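Long-range contact in penicillin binding protein transpeptidase domain protein (Escherichia coli, PDB 4BJQ), which belongs to the penicillin-binding protein family, of which this mixed alpha-beta region is a part: residues A25-L30 / M60-I64. Residues are numbered along the deposited sequence; the frame is centred on the assembly and turned at random.
Sequences ALANAL and MADYI
Tyr63 holds its CG anti to the backbone N (chi1 174°), and this carries the ring across to Ala25 and Ala29. Met60 also starts out extended, but its chain bends about the CG-SD bond (chi3 -75°), which brings CE to the backbone of Ala29. The two helix segments, 25-30 and 60-64, run nearly antiparallel at 172°. Their axes come within 10.9 Å, a gap that the long side chains of Tyr63 and Met60 bridge. This is plain packing of helix 19-30 against helix 58-66.

The phenol of Tyr63 spans the more open flank. Its CE2 lies 3.9 Å from Ala29 CB, and its OH reaches Ala25 CB. Ala25 O sits at the ring edge, near the ring plane. One water joins the two helices here. It donates to Ala25 O at 2.7 Å and is hydrogen-bonded to Tyr63 OH at 2.6 Å. Ala25 O also accepts the helical bond from Ala29 N, so two bonds grip it.

On the inner side the contact is apolar. The side chains of Leu26 and Ile64, both buried, cross at about a right angle. Leu26 CD1 touches Ile64 CG1 at 3.7 Å and also lies close to CG2 and CD1 of Ile64. Leu30 CD2 packs against both Met60 SD and Ile64 CD1, 4.0 Å from each. Leu26 and Ile64 both reach on to Ile72 of strand 72-76. Ile64 also packs on Ile4 of the second subunit.

Met60 CE comes within 3.1 Å of Ala29 O. No direct hydrogen bond links the segments. Side-chain fit across the pair and one water on the tyrosine side therefore carry the contact.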
loop_
_atom_site.group_PDB
_atom_site.type_symbol
_atom_site.label_atom_id
_atom_site.label_comp_id
_atom_site.label_asym_id
_atom_site.label_seq_id
_atom_site.Cartn_x
_atom_site.Cartn_y
_atom_site.Cartn_z
ATOM N N ALA A 25 -11.320 1.446 -5.440
ATOM C CA ALA A 25 -11.960 2.608 -6.040
ATOM C C ALA A 25 -11.447 2.907 -7.463
ATOM O O ALA A 25 -12.238 3.306 -8.320
ATOM C CB ALA A 25 -11.841 3.831 -5.131
ATOM N N LEU A 26 -10.139 2.717 -7.710
ATOM C CA LEU A 26 -9.579 2.897 -9.052
ATOM C C LEU A 26 -10.200 1.868 -10.004
ATOM O O LEU A 26 -10.674 2.222 -11.084
ATOM C CB LEU A 26 -8.035 2.793 -9.062
ATOM C CG LEU A 26 -7.278 2.839 -10.412
ATOM C CD1 LEU A 26 -7.539 4.122 -11.169
ATOM C CD2 LEU A 26 -5.757 2.642 -10.258
ATOM N N ALA A 27 -10.190 0.605 -9.590
ATOM C CA ALA A 27 -10.713 -0.481 -10.406
ATOM C C ALA A 27 -12.183 -0.263 -10.794
ATOM O O ALA A 27 -12.519 -0.375 -11.974
ATOM C CB ALA A 27 -10.518 -1.816 -9.701
ATOM N N ASN A 28 -13.035 0.043 -9.805
ATOM C CA ASN A 28 -14.450 0.356 -10.017
ATOM C C ASN A 28 -14.662 1.521 -10.989
ATOM O O ASN A 28 -15.465 1.425 -11.916
ATOM C CB ASN A 28 -15.144 0.716 -8.692
ATOM C CG ASN A 28 -15.139 -0.412 -7.673
ATOM O OD1 ASN A 28 -14.903 -1.585 -7.999
ATOM N ND2 ASN A 28 -15.427 -0.062 -6.422
ATOM N N ALA A 29 -13.941 2.620 -10.769
ATOM C CA ALA A 29 -14.024 3.796 -11.637
ATOM C C ALA A 29 -13.664 3.486 -13.090
ATOM O O ALA A 29 -14.270 4.026 -14.019
ATOM C CB ALA A 29 -13.156 4.916 -11.103
ATOM N N LEU A 30 -12.682 2.620 -13.293
ATOM C CA LEU A 30 -12.260 2.272 -14.650
ATOM C C LEU A 30 -13.060 1.087 -15.232
ATOM O O LEU A 30 -12.958 0.783 -16.429
ATOM C CB LEU A 30 -10.753 2.007 -14.686
ATOM C CG LEU A 30 -9.819 3.209 -14.505
ATOM C CD1 LEU A 30 -8.346 2.770 -14.401
ATOM C CD2 LEU A 30 -9.998 4.236 -15.646
ATOM N N MET A 60 -13.313 11.976 -14.397
ATOM C CA MET A 60 -12.710 10.708 -13.999
ATOM C C MET A 60 -11.210 10.817 -13.646
ATOM O O MET A 60 -10.758 10.181 -12.696
ATOM C CB MET A 60 -12.916 9.650 -15.085
ATOM C CG MET A 60 -12.447 8.270 -14.658
ATOM S SD MET A 60 -12.951 6.956 -15.779
ATOM C CE MET A 60 -14.685 6.819 -15.371
ATOM N N ALA A 61 -10.451 11.609 -14.399
ATOM C CA ALA A 61 -8.996 11.734 -14.176
ATOM C C ALA A 61 -8.616 12.451 -12.867
ATOM O O ALA A 61 -7.710 12.006 -12.151
ATOM C CB ALA A 61 -8.305 12.402 -15.386
ATOM N N ASP A 62 -9.301 13.559 -12.570
ATOM C CA ASP A 62 -9.144 14.248 -11.290
ATOM C C ASP A 62 -9.498 13.322 -10.128
ATOM O O ASP A 62 -8.767 13.255 -9.157
ATOM C CB ASP A 62 -10.031 15.495 -11.213
ATOM C CG ASP A 62 -9.655 16.564 -12.222
ATOM O OD1 ASP A 62 -8.810 16.313 -13.104
ATOM O OD2 ASP A 62 -10.228 17.675 -12.142
ATOM N N TYR A 63 -10.625 12.615 -10.240
ATOM C CA TYR A 63 -11.042 11.636 -9.219
ATOM C C TYR A 63 -9.913 10.631 -8.934
ATOM O O TYR A 63 -9.588 10.367 -7.771
ATOM C CB TYR A 63 -12.326 10.901 -9.649
ATOM C CG TYR A 63 -12.745 9.777 -8.717
ATOM C CD1 TYR A 63 -13.512 10.038 -7.582
ATOM C CD2 TYR A 63 -12.372 8.450 -8.968
ATOM C CE1 TYR A 63 -13.904 9.017 -6.721
ATOM C CE2 TYR A 63 -12.756 7.420 -8.109
ATOM C CZ TYR A 63 -13.522 7.714 -6.987
ATOM O OH TYR A 63 -13.912 6.712 -6.125
ATOM N N ILE A 64 -9.318 10.099 -9.997
ATOM C CA ILE A 64 -8.224 9.130 -9.880
ATOM C C ILE A 64 -6.975 9.755 -9.263
ATOM O O ILE A 64 -6.350 9.152 -8.399
ATOM C CB ILE A 64 -7.932 8.447 -11.233
ATOM C CG1 ILE A 64 -9.044 7.437 -11.530
ATOM C CG2 ILE A 64 -6.554 7.743 -11.232
ATOM C CD1 ILE A 64 -9.236 7.149 -12.974
HETATM O O HOH W 1 -14.499 4.562 -7.555
#